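Long-range contact in polyketide synthase PksJ (Bacillus subtilis subsp. subtilis, PDB 4J1Q), which contains a ketoreductase domain of the bacillaene assembly line that uses NADPH for the stereoselective reduction of alpha- and beta-keto groups: residues G292-D296 against G390-G394. Numbering follows the deposited sequence.
Sequences GSSKD and GMQVG. With NDP (NADPH dihydro-nicotinamide-adenine-dinucleotide phosphate), chain B.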
ATOM      1  N   GLY A 292      -6.487   7.719  -6.027  1.00 38.76           N
ATOM      2  CA  GLY A 292      -5.758   6.713  -6.774  1.00 38.03           C
ATOM      3  C   GLY A 292      -6.616   5.996  -7.767  1.00 41.02           C
ATOM      4  O   GLY A 292      -7.833   6.132  -7.765  1.00 60.41           O
ATOM      5  N   SER A 293      -5.990   5.135  -8.539  1.00 42.64           N
ATOM      6  CA  SER A 293      -6.598   4.554  -9.705  1.00 47.35           C
ATOM      7  C   SER A 293      -5.648   3.451 -10.139  1.00 41.12           C
ATOM      8  O   SER A 293      -4.489   3.487  -9.790  1.00 38.25           O
ATOM      9  CB  SER A 293      -6.751   5.613 -10.812  1.00 52.38           C
ATOM     10  OG  SER A 293      -5.505   6.232 -11.137  1.00 53.27           O
ATOM     11  N   SER A 294      -6.172   2.404 -10.756  1.00 40.02           N
ATOM     12  CA  SER A 294      -5.334   1.383 -11.344  1.00 39.79           C
ATOM     13  C   SER A 294      -5.451   1.446 -12.852  1.00 41.53           C
ATOM     14  O   SER A 294      -6.525   1.760 -13.387  1.00 40.60           O
ATOM     15  CB  SER A 294      -5.794   0.025 -10.873  1.00 41.96           C
ATOM     16  OG  SER A 294      -7.089  -0.263 -11.391  1.00 58.68           O
ATOM     17  N   LYS A 295      -4.347   1.171 -13.541  1.00 39.43           N
ATOM     18  CA  LYS A 295      -4.381   1.074 -14.988  1.00 44.04           C
ATOM     19  C   LYS A 295      -3.761  -0.227 -15.445  1.00 44.92           C
ATOM     20  O   LYS A 295      -2.541  -0.355 -15.502  1.00 43.77           O
ATOM     21  CB  LYS A 295      -3.657   2.263 -15.611  1.00 50.97           C
ATOM     22  CG  LYS A 295      -4.326   3.590 -15.270  1.00 59.25           C
ATOM     23  CD  LYS A 295      -3.638   4.782 -15.895  1.00 66.98           C
ATOM     24  CE  LYS A 295      -4.371   6.061 -15.483  1.00 84.33           C
ATOM     25  NZ  LYS A 295      -5.834   6.031 -15.814  1.00 82.23           N
ATOM     26  N   ASP A 296      -4.583  -1.210 -15.747  1.00 43.87           N
ATOM     27  CA  ASP A 296      -4.051  -2.542 -15.983  1.00 46.10           C
ATOM     28  C   ASP A 296      -3.245  -2.687 -17.266  1.00 44.93           C
ATOM     29  O   ASP A 296      -3.696  -2.311 -18.345  1.00 45.19           O
ATOM     30  CB  ASP A 296      -5.156  -3.560 -15.917  1.00 51.14           C
ATOM     31  CG  ASP A 296      -5.813  -3.573 -14.562  1.00 61.39           C
ATOM     32  OD1 ASP A 296      -5.219  -2.983 -13.633  1.00 63.79           O
ATOM     33  OD2 ASP A 296      -6.937  -4.102 -14.429  1.00 73.34           O
ATOM     34  N   GLY A 390     -16.956   1.457  -8.037  1.00109.67           N
ATOM     35  CA  GLY A 390     -16.450   1.713  -9.374  1.00121.41           C
ATOM     36  C   GLY A 390     -14.993   1.321  -9.447  1.00135.99           C
ATOM     37  O   GLY A 390     -14.524   0.497  -8.661  1.00150.17           O
ATOM     38  N   MET A 391     -14.266   1.918 -10.382  1.00141.32           N
ATOM     39  CA  MET A 391     -13.090   1.257 -10.917  1.00148.38           C
ATOM     40  C   MET A 391     -13.570  -0.042 -11.562  1.00160.31           C
ATOM     41  O   MET A 391     -14.485  -0.030 -12.388  1.00179.75           O
ATOM     42  CB  MET A 391     -12.098   0.947  -9.790  1.00143.88           C
ATOM     43  CG  MET A 391     -10.675   1.413 -10.046  1.00142.20           C
ATOM     44  SD  MET A 391      -9.580   1.016  -8.666  1.00140.34           S
ATOM     45  CE  MET A 391      -8.913   2.624  -8.262  1.00108.82           C
ATOM     46  N   GLN A 392     -13.041  -1.168 -11.094  1.00154.24           N
ATOM     47  CA  GLN A 392     -13.361  -2.469 -11.691  1.00141.00           C
ATOM     48  C   GLN A 392     -14.720  -3.014 -11.245  1.00143.00           C
ATOM     49  O   GLN A 392     -15.188  -2.713 -10.150  1.00131.26           O
ATOM     50  CB  GLN A 392     -12.253  -3.486 -11.394  1.00127.82           C
ATOM     51  CG  GLN A 392     -10.934  -3.185 -12.089  1.00119.64           C
ATOM     52  CD  GLN A 392      -9.741  -3.796 -11.378  1.00116.63           C
ATOM     53  OE1 GLN A 392      -9.788  -4.058 -10.176  1.00118.90           O
ATOM     54  NE2 GLN A 392      -8.658  -4.023 -12.120  1.00112.48           N
ATOM     55  N   VAL A 393     -15.368  -3.772 -12.128  1.00147.59           N
ATOM     56  CA  VAL A 393     -16.508  -4.624 -11.764  1.00149.84           C
ATOM     57  C   VAL A 393     -16.272  -6.060 -12.266  1.00153.42           C
ATOM     58  O   VAL A 393     -15.852  -6.259 -13.405  1.00149.51           O
ATOM     59  CB  VAL A 393     -17.841  -4.076 -12.335  1.00134.33           C
ATOM     60  CG1 VAL A 393     -19.019  -4.598 -11.528  1.00128.72           C
ATOM     61  CG2 VAL A 393     -17.841  -2.553 -12.347  1.00118.31           C
ATOM     62  N   GLY A 394     -16.542  -7.050 -11.414  1.00157.82           N
ATOM     63  CA  GLY A 394     -15.977  -8.403 -11.558  1.00164.25           C
ATOM     64  C   GLY A 394     -16.393  -9.166 -12.805  1.00174.52           C
ATOM     65  O   GLY A 394     -15.561  -9.809 -13.462  1.00187.59           O
TER
HETATM   66  PA  NDP B 501     -12.324   5.377  -8.024  1.00 42.82           P
HETATM   67  O1A NDP B 501     -11.366   5.478  -9.217  1.00 51.22           O
HETATM   68  O2A NDP B 501     -13.815   5.409  -8.153  1.00 35.80           O
HETATM   69  O5B NDP B 501     -11.876   6.448  -6.927  1.00 31.83           O
HETATM   70  C5B NDP B 501     -10.580   7.049  -6.975  1.00 31.17           C
HETATM   71  C4B NDP B 501     -10.821   8.548  -6.909  1.00 24.24           C
HETATM   72  O4B NDP B 501      -9.562   9.199  -6.727  1.00 28.89           O
HETATM   73  C3B NDP B 501     -11.345   9.053  -8.245  1.00 25.25           C
HETATM   74  O3B NDP B 501     -12.607   9.696  -7.907  1.00 35.86           O
HETATM   75  C2B NDP B 501     -10.319  10.077  -8.723  1.00 22.89           C
HETATM   76  O2B NDP B 501     -10.981  11.309  -9.144  1.00 29.46           O
HETATM   77  C1B NDP B 501      -9.524  10.411  -7.474  1.00 19.91           C
HETATM   78  N9A NDP B 501      -8.117  10.701  -7.882  1.00 20.36           N
HETATM   79  C8A NDP B 501      -7.340   9.980  -8.766  1.00 13.95           C
HETATM   80  N7A NDP B 501      -6.100  10.601  -8.843  1.00 16.99           N
HETATM   81  C5A NDP B 501      -6.099  11.682  -7.944  1.00 14.77           C
HETATM   82  C6A NDP B 501      -5.161  12.652  -7.596  1.00 19.31           C
HETATM   83  N6A NDP B 501      -3.920  12.715  -8.180  1.00 17.86           N
HETATM   84  N1A NDP B 501      -5.489  13.595  -6.667  1.00 24.24           N
HETATM   85  C2A NDP B 501      -6.725  13.617  -6.110  1.00 18.82           C
HETATM   86  N3A NDP B 501      -7.659  12.711  -6.468  1.00 26.12           N
HETATM   87  C4A NDP B 501      -7.363  11.708  -7.352  1.00 17.05           C
HETATM   88  O3  NDP B 501     -11.903   4.045  -7.218  1.00 37.32           O
HETATM   89  PN  NDP B 501     -12.635   3.638  -5.855  1.00 41.65           P
HETATM   90  O1N NDP B 501     -13.245   2.278  -6.185  1.00 37.32           O
HETATM   91  O2N NDP B 501     -13.399   4.808  -5.264  1.00 43.77           O
HETATM   92  O5D NDP B 501     -11.367   3.371  -4.890  1.00 39.28           O
HETATM   93  C5D NDP B 501     -11.104   4.142  -3.709  1.00 35.06           C
HETATM   94  C4D NDP B 501      -9.710   3.732  -3.182  1.00 40.63           C
HETATM   95  O4D NDP B 501      -9.787   2.395  -2.641  1.00 36.72           O
HETATM   96  C3D NDP B 501      -8.681   3.674  -4.321  1.00 27.77           C
HETATM   97  O3D NDP B 501      -7.417   4.233  -3.894  1.00 30.05           O
HETATM   98  C2D NDP B 501      -8.568   2.212  -4.625  1.00 32.03           C
HETATM   99  O2D NDP B 501      -7.233   1.929  -5.056  1.00 30.21           O
HETATM  100  C1D NDP B 501      -8.917   1.505  -3.307  1.00 36.34           C
HETATM  101  N1N NDP B 501      -9.573   0.212  -3.548  1.00 40.01           N
HETATM  102  C2N NDP B 501     -10.797   0.131  -4.144  1.00 43.51           C
HETATM  103  C3N NDP B 501     -11.397  -1.118  -4.426  1.00 35.44           C
HETATM  104  C7N NDP B 501     -12.780  -1.179  -5.079  1.00 55.92           C
HETATM  105  O7N NDP B 501     -13.412  -2.241  -5.018  1.00 48.88           O
HETATM  106  N7N NDP B 501     -13.256  -0.128  -5.788  1.00 38.74           N
HETATM  107  C4N NDP B 501     -10.691  -2.317  -4.142  1.00 34.57           C
HETATM  108  C5N NDP B 501      -9.415  -2.201  -3.556  1.00 38.42           C
HETATM  109  C6N NDP B 501      -8.884  -0.916  -3.283  1.00 40.20           C
HETATM  110  P2B NDP B 501     -10.315  12.301 -10.240  1.00 28.03           P
HETATM  111  O1X NDP B 501      -9.969  11.337 -11.396  1.00 30.05           O
HETATM  112  O2X NDP B 501     -11.468  13.281 -10.419  1.00 30.16           O
HETATM  113  O3X NDP B 501      -9.087  12.906  -9.592  1.00 26.66           O
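Met391 runs alongside the NADPH pyrophosphate and sets its terminal methyl against the backbone of 292-296, a compact example of two loops closing over one cofactor. CE lies 3.3 Å from Ser293 CA and 3.7 Å from Gly292 O, so the methyl rests mainly on main-chain atoms, while on its cofactor flank the same CE is 3.5 Å from the bridging oxygen O3 of NADPH. The chain is extended at chi2 and bends about CG-SD (chi3 -124°), which brings the methyl to Ser293. Alongside it, Ser294 OG approaches Met391 SD to 3.9 Å, a van der Waals contact.

Farther out, Gln392 and Asp296 meet from opposite directions. Gln392 NE2 donates to Asp296 OD2 at 2.9 Å, but the N-H···O angle of 123° makes it a weak, bent bond; the amide and carboxylate planes are turned 54° apart. This pair lies toward the solvent, where Gln348 touches both side chains. Backbone atoms of the two loops touch different parts of the cofactor: Gly292 N gives a weak bond to O4B of the adenosine ribose, and Gly390 O weakly accepts from N7N of the nicotinamide carboxamide.

Both loops follow parallel strands of the Rossmann fold: 292-296 lies in the loop between strand 286-289 and helix 304-324, and the segment 390-394 in that between strand 377-383 and helix 397-405. Tyr351, on helix 349-370, touches both Ser294 and Met391.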